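Local coordinates for selenium-binding protein (Sulfolobus tokodaii, PDB 2ECE) that is of unknown function but adopts a beta-propeller fold and may bind selenium, at residues 97-102 against 150-155; 129-134 against 138-143; 280-285 against 333-338; 298-303 against 346-351. All blocks are in the same frame, centred on the assembly; numbering follows the deposited sequence.

Contact 1: residues 97-102 against 150-155; sequences FLIVPG and IYISAL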
loop_
_atom_site.group_PDB
_atom_site.type_symbol
_atom_site.label_atom_id
_atom_site.label_comp_id
_atom_site.label_asym_id
_atom_site.label_seq_id
_atom_site.Cartn_x
_atom_site.Cartn_y
_atom_site.Cartn_z
ATOM N N PHE A 97 -17.384 4.100 -5.547
ATOM C CA PHE A 97 -16.450 3.852 -6.633
ATOM C C PHE A 97 -15.024 3.521 -6.248
ATOM O O PHE A 97 -14.462 4.112 -5.324
ATOM C CB PHE A 97 -16.408 5.066 -7.561
ATOM C CG PHE A 97 -17.761 5.563 -7.974
ATOM C CD1 PHE A 97 -18.436 6.503 -7.206
ATOM C CD2 PHE A 97 -18.357 5.094 -9.140
ATOM C CE1 PHE A 97 -19.689 6.973 -7.595
ATOM C CE2 PHE A 97 -19.609 5.554 -9.539
ATOM C CZ PHE A 97 -20.275 6.498 -8.763
ATOM N N LEU A 98 -14.441 2.573 -6.969
ATOM C CA LEU A 98 -13.045 2.232 -6.758
ATOM C C LEU A 98 -12.324 3.180 -7.714
ATOM O O LEU A 98 -12.705 3.296 -8.885
ATOM C CB LEU A 98 -12.751 0.779 -7.154
ATOM C CG LEU A 98 -13.370 -0.332 -6.297
ATOM C CD1 LEU A 98 -12.981 -1.696 -6.879
ATOM C CD2 LEU A 98 -12.880 -0.209 -4.855
ATOM N N ILE A 99 -11.311 3.872 -7.200
ATOM C CA ILE A 99 -10.501 4.811 -7.973
ATOM C C ILE A 99 -9.220 4.018 -8.235
ATOM O O ILE A 99 -8.413 3.820 -7.324
ATOM C CB ILE A 99 -10.190 6.071 -7.131
ATOM C CG1 ILE A 99 -11.490 6.649 -6.565
ATOM C CG2 ILE A 99 -9.491 7.122 -7.975
ATOM C CD1 ILE A 99 -12.479 7.083 -7.626
ATOM N N VAL A 100 -9.050 3.561 -9.478
ATOM C CA VAL A 100 -7.919 2.723 -9.867
ATOM C C VAL A 100 -6.966 3.363 -10.870
ATOM O O VAL A 100 -7.271 3.452 -12.057
ATOM C CB VAL A 100 -8.439 1.397 -10.468
ATOM C CG1 VAL A 100 -7.274 0.454 -10.771
ATOM C CG2 VAL A 100 -9.435 0.757 -9.501
ATOM N N PRO A 101 -5.774 3.781 -10.408
ATOM C CA PRO A 101 -4.803 4.415 -11.299
ATOM C C PRO A 101 -3.757 3.461 -11.867
ATOM O O PRO A 101 -3.505 2.386 -11.316
ATOM C CB PRO A 101 -4.171 5.464 -10.395
ATOM C CG PRO A 101 -4.028 4.681 -9.108
ATOM C CD PRO A 101 -5.381 3.966 -8.996
ATOM N N GLY A 102 -3.146 3.864 -12.977
ATOM C CA GLY A 102 -2.101 3.051 -13.571
ATOM C C GLY A 102 -0.772 3.615 -13.102
ATOM O O GLY A 102 -0.464 4.786 -13.370
ATOM N N ILE A 150 -10.520 13.670 -3.506
ATOM C CA ILE A 150 -9.826 12.397 -3.626
ATOM C C ILE A 150 -8.375 12.762 -3.911
ATOM O O ILE A 150 -8.099 13.543 -4.820
ATOM C CB ILE A 150 -10.397 11.554 -4.788
ATOM C CG1 ILE A 150 -11.867 11.227 -4.520
ATOM C CG2 ILE A 150 -9.595 10.271 -4.942
ATOM C CD1 ILE A 150 -12.584 10.688 -5.739
ATOM N N TYR A 151 -7.454 12.212 -3.129
ATOM C CA TYR A 151 -6.036 12.513 -3.280
ATOM C C TYR A 151 -5.267 11.325 -3.841
ATOM O O TYR A 151 -5.469 10.190 -3.411
ATOM C CB TYR A 151 -5.429 12.897 -1.923
ATOM C CG TYR A 151 -5.980 14.160 -1.299
ATOM C CD1 TYR A 151 -7.331 14.271 -0.955
ATOM C CD2 TYR A 151 -5.137 15.238 -1.019
ATOM C CE1 TYR A 151 -7.824 15.428 -0.343
ATOM C CE2 TYR A 151 -5.615 16.393 -0.411
ATOM C CZ TYR A 151 -6.958 16.483 -0.073
ATOM O OH TYR A 151 -7.428 17.626 0.538
ATOM N N ILE A 152 -4.364 11.597 -4.781
ATOM C CA ILE A 152 -3.572 10.548 -5.411
ATOM C C ILE A 152 -2.125 10.985 -5.539
ATOM O O ILE A 152 -1.846 12.056 -6.064
ATOM C CB ILE A 152 -4.103 10.221 -6.829
ATOM C CG1 ILE A 152 -5.603 9.904 -6.763
ATOM C CG2 ILE A 152 -3.331 9.045 -7.413
ATOM C CD1 ILE A 152 -6.249 9.687 -8.113
ATOM N N SER A 153 -1.198 10.158 -5.067
ATOM C CA SER A 153 0.211 10.506 -5.166
ATOM C C SER A 153 0.764 10.084 -6.528
ATOM O O SER A 153 0.217 9.197 -7.185
ATOM C CB SER A 153 1.006 9.834 -4.045
ATOM O OG SER A 153 0.987 8.426 -4.183
ATOM N N ALA A 154 1.844 10.736 -6.950
ATOM C CA ALA A 154 2.474 10.436 -8.233
ATOM C C ALA A 154 3.994 10.466 -8.074
ATOM O O ALA A 154 4.537 11.324 -7.381
ATOM C CB ALA A 154 2.018 11.450 -9.294
ATOM N N LEU A 155 4.674 9.523 -8.719
ATOM C CA LEU A 155 6.126 9.407 -8.629
ATOM C C LEU A 155 6.954 10.523 -9.274
ATOM O O LEU A 155 8.065 10.804 -8.827
ATOM C CB LEU A 155 6.567 8.062 -9.208
ATOM C CG LEU A 155 6.766 6.840 -8.298
ATOM C CD1 LEU A 155 5.846 6.879 -7.097
ATOM C CD2 LEU A 155 6.576 5.586 -9.122
#
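Ile-99 meets Ile-150 and Ile-152 in a purely apolar contact between two consecutive blades of the beta-propeller, deep inside the protein. The chain folds into seven antiparallel sheets; strand 97-101 is the second strand of one of them and strand 150-154 the second strand of the next. No hydrogen bond joins the two segments, and the backbone bonds run to neighbours in the same sheet, Ile-99 for instance to Gly-77 and Ile-150 to Leu-169. At their nearest the backbones are 8.8 Å apart, measured from CA of Ile-99 to CA of Ile-150, which is a face-to-face spacing of sheets filled by side chains. Leu-140 and Ile-108, on strands flanking the pair, extend the same greasy layer around Ile-152. The two blades are also tied covalently, through the disulfide between Cys-81 and Cys-145.

Within the layer Ile-99 works as a fork. With CG1 beside the backbone N (chi1 -52°), its CG2 methyl stands anti to that nitrogen, and the two branches serve different partners. CD1 reaches the CD1 of Ile-150 tip to tip, 4.1 Å away. The other branch meets its neighbour at a slant, the CG2 of Ile-99 resting 4.1 Å from the CD1 of Ile-152.

Contact 2: residues 129-134 against 138-143; sequences EEVKKV and SRLHTV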
loop_
_atom_site.group_PDB
_atom_site.type_symbol
_atom_site.label_atom_id
_atom_site.label_comp_id
_atom_site.label_asym_id
_atom_site.label_seq_id
_atom_site.Cartn_x
_atom_site.Cartn_y
_atom_site.Cartn_z
ATOM N N GLU A 129 -3.147 11.651 -20.618
ATOM C CA GLU A 129 -2.806 13.005 -21.022
ATOM C C GLU A 129 -3.614 14.082 -20.315
ATOM O O GLU A 129 -3.141 15.211 -20.159
ATOM C CB GLU A 129 -2.890 13.112 -22.545
ATOM C CG GLU A 129 -1.951 12.094 -23.181
ATOM C CD GLU A 129 -0.588 12.087 -22.475
ATOM O OE1 GLU A 129 0.180 11.093 -22.547
ATOM O OE2 GLU A 129 -0.277 13.110 -21.839
ATOM N N GLU A 130 -4.820 13.742 -19.868
ATOM C CA GLU A 130 -5.634 14.713 -19.144
ATOM C C GLU A 130 -5.049 14.821 -17.741
ATOM O O GLU A 130 -5.008 15.902 -17.155
ATOM C CB GLU A 130 -7.093 14.257 -19.046
ATOM C CG GLU A 130 -7.995 15.246 -18.310
ATOM C CD GLU A 130 -8.271 16.522 -19.110
ATOM O OE1 GLU A 130 -8.990 17.410 -18.595
ATOM O OE2 GLU A 130 -7.773 16.638 -20.252
ATOM N N VAL A 131 -4.608 13.690 -17.196
ATOM C CA VAL A 131 -4.012 13.701 -15.869
ATOM C C VAL A 131 -2.733 14.533 -15.878
ATOM O O VAL A 131 -2.539 15.394 -15.022
ATOM C CB VAL A 131 -3.689 12.273 -15.381
ATOM C CG1 VAL A 131 -2.740 12.329 -14.186
ATOM C CG2 VAL A 131 -4.986 11.562 -14.982
ATOM N N LYS A 132 -1.871 14.285 -16.857
ATOM C CA LYS A 132 -0.610 15.015 -16.958
ATOM C C LYS A 132 -0.812 16.496 -17.256
ATOM O O LYS A 132 -0.101 17.349 -16.717
ATOM C CB LYS A 132 0.274 14.403 -18.043
ATOM C CG LYS A 132 0.674 12.965 -17.793
ATOM C CD LYS A 132 1.475 12.430 -18.976
ATOM C CE LYS A 132 1.608 10.920 -18.909
ATOM N NZ LYS A 132 2.280 10.370 -20.115
ATOM N N LYS A 133 -1.786 16.800 -18.109
ATOM C CA LYS A 133 -2.069 18.186 -18.481
ATOM C C LYS A 133 -2.526 19.039 -17.300
ATOM O O LYS A 133 -2.032 20.149 -17.092
ATOM C CB LYS A 133 -3.136 18.229 -19.578
ATOM C CG LYS A 133 -3.595 19.638 -19.935
ATOM C CD LYS A 133 -4.629 19.638 -21.058
ATOM C CE LYS A 133 -6.040 19.812 -20.525
ATOM N NZ LYS A 133 -7.013 20.091 -21.622
ATOM N N VAL A 134 -3.464 18.510 -16.523
ATOM C CA VAL A 134 -4.016 19.223 -15.377
ATOM C C VAL A 134 -3.129 19.274 -14.134
ATOM O O VAL A 134 -2.999 20.322 -13.509
ATOM C CB VAL A 134 -5.376 18.616 -14.961
ATOM C CG1 VAL A 134 -5.967 19.392 -13.794
ATOM C CG2 VAL A 134 -6.331 18.623 -16.144
ATOM N N SER A 138 2.888 12.290 -13.277
ATOM C CA SER A 138 2.720 11.016 -13.975
ATOM C C SER A 138 3.116 9.867 -13.046
ATOM O O SER A 138 3.825 10.084 -12.055
ATOM C CB SER A 138 3.562 10.981 -15.262
ATOM O OG SER A 138 4.951 10.922 -14.987
ATOM N N ARG A 139 2.659 8.658 -13.379
ATOM C CA ARG A 139 2.925 7.441 -12.602
ATOM C C ARG A 139 2.238 7.546 -11.242
ATOM O O ARG A 139 2.873 7.825 -10.219
ATOM C CB ARG A 139 4.432 7.219 -12.430
ATOM C CG ARG A 139 5.142 6.643 -13.669
ATOM C CD ARG A 139 5.372 7.685 -14.770
ATOM N NE ARG A 139 6.252 7.162 -15.817
ATOM C CZ ARG A 139 6.876 7.907 -16.733
ATOM N NH1 ARG A 139 6.730 9.226 -16.754
ATOM N NH2 ARG A 139 7.662 7.327 -17.627
ATOM N N LEU A 140 0.930 7.308 -11.253
ATOM C CA LEU A 140 0.086 7.417 -10.065
ATOM C C LEU A 140 0.153 6.206 -9.151
ATOM O O LEU A 140 0.032 5.056 -9.595
ATOM C CB LEU A 140 -1.353 7.691 -10.494
ATOM C CG LEU A 140 -1.672 9.161 -10.798
ATOM C CD1 LEU A 140 -0.612 9.785 -11.697
ATOM C CD2 LEU A 140 -3.052 9.234 -11.436
ATOM N N HIS A 141 0.328 6.482 -7.861
ATOM C CA HIS A 141 0.484 5.439 -6.858
ATOM C C HIS A 141 -0.659 5.310 -5.836
ATOM O O HIS A 141 -1.637 4.601 -6.067
ATOM C CB HIS A 141 1.816 5.675 -6.130
ATOM C CG HIS A 141 2.219 4.566 -5.210
ATOM N ND1 HIS A 141 2.890 3.440 -5.644
ATOM C CD2 HIS A 141 2.044 4.408 -3.877
ATOM C CE1 HIS A 141 3.112 2.638 -4.617
ATOM N NE2 HIS A 141 2.608 3.202 -3.533
ATOM N N THR A 142 -0.532 6.014 -4.719
ATOM C CA THR A 142 -1.515 5.946 -3.636
ATOM C C THR A 142 -2.795 6.761 -3.829
ATOM O O THR A 142 -2.750 7.895 -4.301
ATOM C CB THR A 142 -0.879 6.393 -2.299
ATOM O OG1 THR A 142 0.289 5.599 -2.037
ATOM C CG2 THR A 142 -1.891 6.241 -1.128
ATOM N N VAL A 143 -3.930 6.171 -3.451
ATOM C CA VAL A 143 -5.220 6.850 -3.519
ATOM C C VAL A 143 -5.832 6.885 -2.122
ATOM O O VAL A 143 -5.917 5.850 -1.458
ATOM C CB VAL A 143 -6.230 6.116 -4.424
ATOM C CG1 VAL A 143 -7.568 6.863 -4.408
ATOM C CG2 VAL A 143 -5.691 6.016 -5.832
#
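Val-131 pushes its CG1 methyl into the fork of Leu-140, 4.1 Å from the CD1 and 4.2 Å from the CD2 of that leucine. The valine is on the inner side of helix 128-135, and holding CG1 anti to the backbone N (chi1 165°) brings this methyl to bear on the leucine. The helix belongs to the connection that carries the chain from the last strand of one propeller blade, 121-126, to the first strand of the next, 140-145, so the contact seats the linker on the strand it leads into. Ile-108 of the preceding blade touches both residues.

Nearer the turn, the extended chain of Lys-132 runs past Ser-138, its CE 4.1 Å from the serine CB. Only carbons meet there. The amine NZ of Lys-132 makes a weak salt bridge to OE1 of Glu-129 at 3.3 Å. Ser-138 OG is engaged elsewhere: it receives NH1 of Arg-139 at 3.0 Å, almost straight and in the guanidinium plane, and bonds to the carbonyl of Asn-157. Arg-139 also pairs with Glu-214. Helix 128-135 thus meets the 138-143 segment through methyl and methylene groups, and the polar ends turn to partners that do not cross the contact.

Contact 3: residues 280-285 against 333-338; sequences SSIWLW and KFLYLS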
loop_
_atom_site.group_PDB
_atom_site.type_symbol
_atom_site.label_atom_id
_atom_site.label_comp_id
_atom_site.label_asym_id
_atom_site.label_seq_id
_atom_site.Cartn_x
_atom_site.Cartn_y
_atom_site.Cartn_z
ATOM N N SER A 280 16.402 -3.883 6.985
ATOM C CA SER A 280 15.191 -3.086 6.821
ATOM C C SER A 280 14.920 -2.534 8.210
ATOM O O SER A 280 15.346 -3.119 9.214
ATOM C CB SER A 280 14.004 -3.951 6.368
ATOM O OG SER A 280 14.110 -4.304 4.996
ATOM N N SER A 281 14.236 -1.400 8.284
ATOM C CA SER A 281 13.933 -0.825 9.580
ATOM C C SER A 281 12.583 -0.139 9.560
ATOM O O SER A 281 12.144 0.367 8.524
ATOM C CB SER A 281 15.025 0.166 10.003
ATOM O OG SER A 281 15.283 1.130 8.998
ATOM N N ILE A 282 11.915 -0.163 10.707
ATOM C CA ILE A 282 10.620 0.483 10.854
ATOM C C ILE A 282 10.855 1.687 11.746
ATOM O O ILE A 282 11.528 1.589 12.775
ATOM C CB ILE A 282 9.593 -0.449 11.512
ATOM C CG1 ILE A 282 9.395 -1.692 10.639
ATOM C CG2 ILE A 282 8.281 0.290 11.721
ATOM C CD1 ILE A 282 9.049 -1.382 9.183
ATOM N N TRP A 283 10.313 2.828 11.344
ATOM C CA TRP A 283 10.491 4.047 12.103
ATOM C C TRP A 283 9.175 4.603 12.607
ATOM O O TRP A 283 8.165 4.566 11.907
ATOM C CB TRP A 283 11.195 5.096 11.242
ATOM C CG TRP A 283 12.612 4.747 10.901
ATOM C CD1 TRP A 283 13.043 3.721 10.107
ATOM C CD2 TRP A 283 13.786 5.438 11.339
ATOM N NE1 TRP A 283 14.417 3.734 10.021
ATOM C CE2 TRP A 283 14.897 4.775 10.770
ATOM C CE3 TRP A 283 14.008 6.550 12.160
ATOM C CZ2 TRP A 283 16.216 5.193 10.994
ATOM C CZ3 TRP A 283 15.326 6.968 12.384
ATOM C CH2 TRP A 283 16.408 6.287 11.803
ATOM N N LEU A 284 9.204 5.114 13.834
ATOM C CA LEU A 284 8.032 5.710 14.459
ATOM C C LEU A 284 8.178 7.224 14.399
ATOM O O LEU A 284 9.124 7.778 14.957
ATOM C CB LEU A 284 7.931 5.275 15.927
ATOM C CG LEU A 284 6.850 5.911 16.810
ATOM C CD1 LEU A 284 5.480 5.479 16.326
ATOM C CD2 LEU A 284 7.052 5.488 18.270
ATOM N N TRP A 285 7.267 7.892 13.701
ATOM C CA TRP A 285 7.305 9.347 13.640
ATOM C C TRP A 285 6.235 9.797 14.626
ATOM O O TRP A 285 5.164 9.195 14.696
ATOM C CB TRP A 285 7.011 9.866 12.222
ATOM C CG TRP A 285 5.876 9.191 11.482
ATOM C CD1 TRP A 285 5.954 8.061 10.709
ATOM C CD2 TRP A 285 4.517 9.636 11.401
ATOM N NE1 TRP A 285 4.732 7.784 10.148
ATOM C CE2 TRP A 285 3.831 8.734 10.554
ATOM C CE3 TRP A 285 3.813 10.712 11.957
ATOM C CZ2 TRP A 285 2.471 8.874 10.251
ATOM C CZ3 TRP A 285 2.459 10.852 11.656
ATOM C CH2 TRP A 285 1.804 9.935 10.806
ATOM N N LYS A 333 -3.232 -1.933 18.035
ATOM C CA LYS A 333 -2.475 -2.852 18.877
ATOM C C LYS A 333 -1.385 -3.619 18.132
ATOM O O LYS A 333 -0.336 -3.924 18.702
ATOM C CB LYS A 333 -3.434 -3.841 19.556
ATOM C CG LYS A 333 -2.792 -4.719 20.616
ATOM C CD LYS A 333 -3.791 -5.712 21.198
ATOM C CE LYS A 333 -3.166 -6.503 22.339
ATOM N NZ LYS A 333 -4.100 -7.537 22.890
ATOM N N PHE A 334 -1.613 -3.918 16.854
ATOM C CA PHE A 334 -0.633 -4.683 16.083
ATOM C C PHE A 334 -0.117 -4.017 14.809
ATOM O O PHE A 334 -0.853 -3.322 14.107
ATOM C CB PHE A 334 -1.212 -6.058 15.740
ATOM C CG PHE A 334 -1.444 -6.938 16.946
ATOM C CD1 PHE A 334 -0.367 -7.470 17.647
ATOM C CD2 PHE A 334 -2.734 -7.214 17.388
ATOM C CE1 PHE A 334 -0.569 -8.267 18.778
ATOM C CE2 PHE A 334 -2.949 -8.014 18.524
ATOM C CZ PHE A 334 -1.864 -8.538 19.214
ATOM N N LEU A 335 1.161 -4.248 14.529
ATOM C CA LEU A 335 1.836 -3.710 13.355
ATOM C C LEU A 335 2.239 -4.951 12.553
ATOM O O LEU A 335 2.913 -5.837 13.080
ATOM C CB LEU A 335 3.078 -2.925 13.800
ATOM C CG LEU A 335 3.684 -1.763 12.997
ATOM C CD1 LEU A 335 5.204 -1.882 13.040
ATOM C CD2 LEU A 335 3.187 -1.761 11.564
ATOM N N TYR A 336 1.796 -5.050 11.305
ATOM C CA TYR A 336 2.151 -6.205 10.486
ATOM C C TYR A 336 3.133 -5.775 9.413
ATOM O O TYR A 336 2.984 -4.700 8.836
ATOM C CB TYR A 336 0.909 -6.819 9.836
ATOM C CG TYR A 336 -0.068 -7.399 10.830
ATOM C CD1 TYR A 336 -1.015 -6.589 11.461
ATOM C CD2 TYR A 336 -0.024 -8.753 11.169
ATOM C CE1 TYR A 336 -1.898 -7.116 12.410
ATOM C CE2 TYR A 336 -0.897 -9.292 12.117
ATOM C CZ TYR A 336 -1.829 -8.470 12.734
ATOM O OH TYR A 336 -2.680 -8.997 13.680
ATOM N N LEU A 337 4.144 -6.603 9.161
ATOM C CA LEU A 337 5.130 -6.290 8.139
ATOM C C LEU A 337 5.253 -7.477 7.208
ATOM O O LEU A 337 5.034 -8.624 7.607
ATOM C CB LEU A 337 6.534 -6.051 8.719
ATOM C CG LEU A 337 6.947 -5.426 10.054
ATOM C CD1 LEU A 337 8.455 -5.182 9.992
ATOM C CD2 LEU A 337 6.222 -4.134 10.328
ATOM N N SER A 338 5.616 -7.201 5.962
ATOM C CA SER A 338 5.838 -8.264 5.003
ATOM C C SER A 338 7.332 -8.197 4.707
ATOM O O SER A 338 7.925 -7.115 4.705
ATOM C CB SER A 338 5.027 -8.028 3.726
ATOM O OG SER A 338 5.444 -6.844 3.060
#
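Ile-282 is the residue of strand 280-288 that touches Leu-335 and Leu-337, and following the strand from its start explains why. Ser-280 keeps its hydroxyl for Val-272 and Val-323. Ser-281 points away from the other strand, and its OG accepts a bond from NE1 of Trp-283 at 2.9 Å, the serine lying 16° out of the indole plane. Ile-282, between them, faces strand 334-339 of the next propeller blade. The side chains of Ile-282 and Leu-337 meet tip to tip, CG1 of Ile-282 being 3.7 Å and its CD1 3.9 Å from CD1 of Leu-337. CG1 lies beside the backbone N (chi1 -61°), which leaves CG2 anti to that nitrogen, and CG2 slides past Leu-335 to come 4.0 Å from its CD1. With an alanine here, CG1, CG2 and CD1 are gone, and a gap would probably open between the blades, the methyls of both leucines losing their partner on this strand. Farther on, Leu-284 packs on Phe-354, and Trp-285 gives its NE1 to the carbonyl of Phe-268 on the adjoining strand. Because nothing polar crosses between the two segments, the blades are matched here by the shape of branched aliphatic side chains.

Contact 4: residues 298-303 against 346-351; sequences IEIPAE and RQYDIS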
loop_
_atom_site.group_PDB
_atom_site.type_symbol
_atom_site.label_atom_id
_atom_site.label_comp_id
_atom_site.label_asym_id
_atom_site.label_seq_id
_atom_site.Cartn_x
_atom_site.Cartn_y
_atom_site.Cartn_z
ATOM N N ILE A 298 12.255 -0.804 14.967
ATOM C CA ILE A 298 12.413 -2.191 14.537
ATOM C C ILE A 298 13.497 -2.262 13.468
ATOM O O ILE A 298 13.536 -1.437 12.558
ATOM C CB ILE A 298 11.125 -2.770 13.905
ATOM C CG1 ILE A 298 9.988 -2.814 14.922
ATOM C CG2 ILE A 298 11.399 -4.178 13.391
ATOM C CD1 ILE A 298 8.653 -3.220 14.311
ATOM N N GLU A 299 14.376 -3.249 13.580
ATOM C CA GLU A 299 15.429 -3.429 12.592
ATOM C C GLU A 299 15.546 -4.916 12.334
ATOM O O GLU A 299 15.687 -5.709 13.267
ATOM C CB GLU A 299 16.770 -2.877 13.089
ATOM C CG GLU A 299 17.864 -2.888 12.018
ATOM C CD GLU A 299 19.192 -2.328 12.504
ATOM O OE1 GLU A 299 19.202 -1.236 13.109
ATOM O OE2 GLU A 299 20.233 -2.975 12.270
ATOM N N ILE A 300 15.463 -5.293 11.064
ATOM C CA ILE A 300 15.555 -6.689 10.678
ATOM C C ILE A 300 16.786 -6.871 9.801
ATOM O O ILE A 300 16.918 -6.225 8.764
ATOM C CB ILE A 300 14.294 -7.134 9.902
ATOM C CG1 ILE A 300 13.056 -6.945 10.787
ATOM C CG2 ILE A 300 14.431 -8.592 9.476
ATOM C CD1 ILE A 300 11.748 -7.222 10.083
ATOM N N PRO A 301 17.714 -7.747 10.220
ATOM C CA PRO A 301 18.940 -8.002 9.458
ATOM C C PRO A 301 18.752 -8.950 8.275
ATOM O O PRO A 301 17.786 -9.719 8.215
ATOM C CB PRO A 301 19.875 -8.583 10.513
ATOM C CG PRO A 301 18.930 -9.406 11.337
ATOM C CD PRO A 301 17.755 -8.448 11.518
ATOM N N ALA A 302 19.682 -8.882 7.329
ATOM C CA ALA A 302 19.641 -9.749 6.164
ATOM C C ALA A 302 20.047 -11.154 6.614
ATOM O O ALA A 302 20.715 -11.311 7.639
ATOM C CB ALA A 302 20.602 -9.235 5.097
ATOM N N GLU A 303 19.636 -12.171 5.860
ATOM C CA GLU A 303 19.973 -13.552 6.195
ATOM C C GLU A 303 21.025 -14.114 5.244
ATOM O O GLU A 303 20.787 -14.236 4.043
ATOM C CB GLU A 303 18.731 -14.447 6.133
ATOM C CG GLU A 303 17.794 -14.350 7.327
ATOM C CD GLU A 303 18.355 -15.006 8.578
ATOM O OE1 GLU A 303 19.411 -15.668 8.485
ATOM O OE2 GLU A 303 17.733 -14.867 9.655
ATOM N N ARG A 346 5.060 -10.697 9.543
ATOM C CA ARG A 346 5.232 -10.664 10.986
ATOM C C ARG A 346 4.161 -9.796 11.629
ATOM O O ARG A 346 3.579 -8.916 10.982
ATOM C CB ARG A 346 6.607 -10.100 11.350
ATOM C CG ARG A 346 7.781 -10.911 10.839
ATOM C CD ARG A 346 9.093 -10.323 11.336
ATOM N NE ARG A 346 10.241 -11.121 10.918
ATOM C CZ ARG A 346 11.471 -10.970 11.396
ATOM N NH1 ARG A 346 11.726 -10.048 12.314
ATOM N NH2 ARG A 346 12.447 -11.750 10.958
ATOM N N GLN A 347 3.913 -10.056 12.908
ATOM C CA GLN A 347 2.946 -9.306 13.692
ATOM C C GLN A 347 3.688 -8.760 14.906
ATOM O O GLN A 347 4.274 -9.519 15.674
ATOM C CB GLN A 347 1.807 -10.213 14.165
ATOM C CG GLN A 347 0.857 -9.536 15.145
ATOM C CD GLN A 347 -0.036 -10.522 15.876
ATOM O OE1 GLN A 347 -1.261 -10.501 15.733
ATOM N NE2 GLN A 347 0.576 -11.395 16.662
ATOM N N TYR A 348 3.679 -7.442 15.070
ATOM C CA TYR A 348 4.341 -6.823 16.207
ATOM C C TYR A 348 3.316 -6.157 17.112
ATOM O O TYR A 348 2.481 -5.376 16.653
ATOM C CB TYR A 348 5.351 -5.766 15.758
ATOM C CG TYR A 348 6.628 -6.309 15.173
ATOM C CD1 TYR A 348 6.686 -6.741 13.851
ATOM C CD2 TYR A 348 7.790 -6.383 15.946
ATOM C CE1 TYR A 348 7.874 -7.233 13.306
ATOM C CE2 TYR A 348 8.982 -6.872 15.415
ATOM C CZ TYR A 348 9.017 -7.295 14.092
ATOM O OH TYR A 348 10.193 -7.775 13.557
ATOM N N ASP A 349 3.373 -6.481 18.398
ATOM C CA ASP A 349 2.468 -5.878 19.364
ATOM C C ASP A 349 3.022 -4.476 19.584
ATOM O O ASP A 349 4.170 -4.318 19.993
ATOM C CB ASP A 349 2.495 -6.683 20.672
ATOM C CG ASP A 349 1.654 -6.057 21.769
ATOM O OD1 ASP A 349 0.916 -6.807 22.445
ATOM O OD2 ASP A 349 1.735 -4.826 21.966
ATOM N N ILE A 350 2.229 -3.457 19.287
ATOM C CA ILE A 350 2.704 -2.096 19.481
ATOM C C ILE A 350 1.965 -1.363 20.592
ATOM O O ILE A 350 1.774 -0.146 20.520
ATOM C CB ILE A 350 2.627 -1.261 18.170
ATOM C CG1 ILE A 350 1.244 -1.389 17.529
ATOM C CG2 ILE A 350 3.710 -1.715 17.211
ATOM C CD1 ILE A 350 1.083 -0.529 16.291
ATOM N N SER A 351 1.552 -2.107 21.618
ATOM C CA SER A 351 0.865 -1.516 22.766
ATOM C C SER A 351 1.714 -0.326 23.191
ATOM O O SER A 351 1.201 0.706 23.622
ATOM C CB SER A 351 0.762 -2.531 23.906
ATOM O OG SER A 351 -0.022 -3.644 23.512
#
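Ile-298 lays its CD1 methyl squarely over the face of the Tyr-348 ring, and this is the close-packed, buried half of the contact. The CH-pi geometry is nearly ideal: CD1 of Ile-298 is 3.7 Å from the centroid of the Tyr-348 ring and only 12° off its normal. Beside it the CG2 of Ile-298 comes 3.8 Å from the OH of Tyr-348, and the CD1 of Ile-300 lies at the same 3.8 Å from that oxygen. Strands 291-304 and 344-349 belong to successive blades of the beta-propeller, with the axes of their segments 11.6 Å apart and roughly antiparallel (153°), a distance bridged here by these side chains.

Toward the outside the partner becomes charged, but the packing stays close. The Arg-346 guanidinium is covered on one face by Ile-300, whose CD1 is 3.6 Å from NH1. The same NH1 donates, in the guanidinium plane, to the OH of Tyr-348 at 3.0 Å, while NE is paired with Glu-344. A phenylalanine in place of the tyrosine would probably leave this NH1 without its acceptor, the guanidinium still tied to Glu-344. The loose side lies beyond: Glu-299 points away from the other strand and is exposed, as is Pro-301 just past Ile-300. At the other end Ser-351, also exposed, gives its backbone N to OD2 of Asp-349, closing an Asx turn.

Overall arrangement
Contacts 1 and 3 are the deeper pair, their centres about 12 and 13 Å from the centre of the chain, and both are purely aliphatic: one isoleucine facing two aliphatic residues across a blade interface. The centres of contacts 2 and 4 lie about 18 Å from that point, and there charged side chains border the apolar core. They differ in kind, since contact 2 packs a linker helix on a strand whereas contact 4 adds an aromatic face and a guanidinium. Contact 2 shares a sheet with contact 1 through strands 140-145 and 150-154. Contacts 3 and 4 join the same two blades, their strands alternating along the chain. Contacts 1 and 2 lie on the opposite side of the chain's centre from contacts 3 and 4.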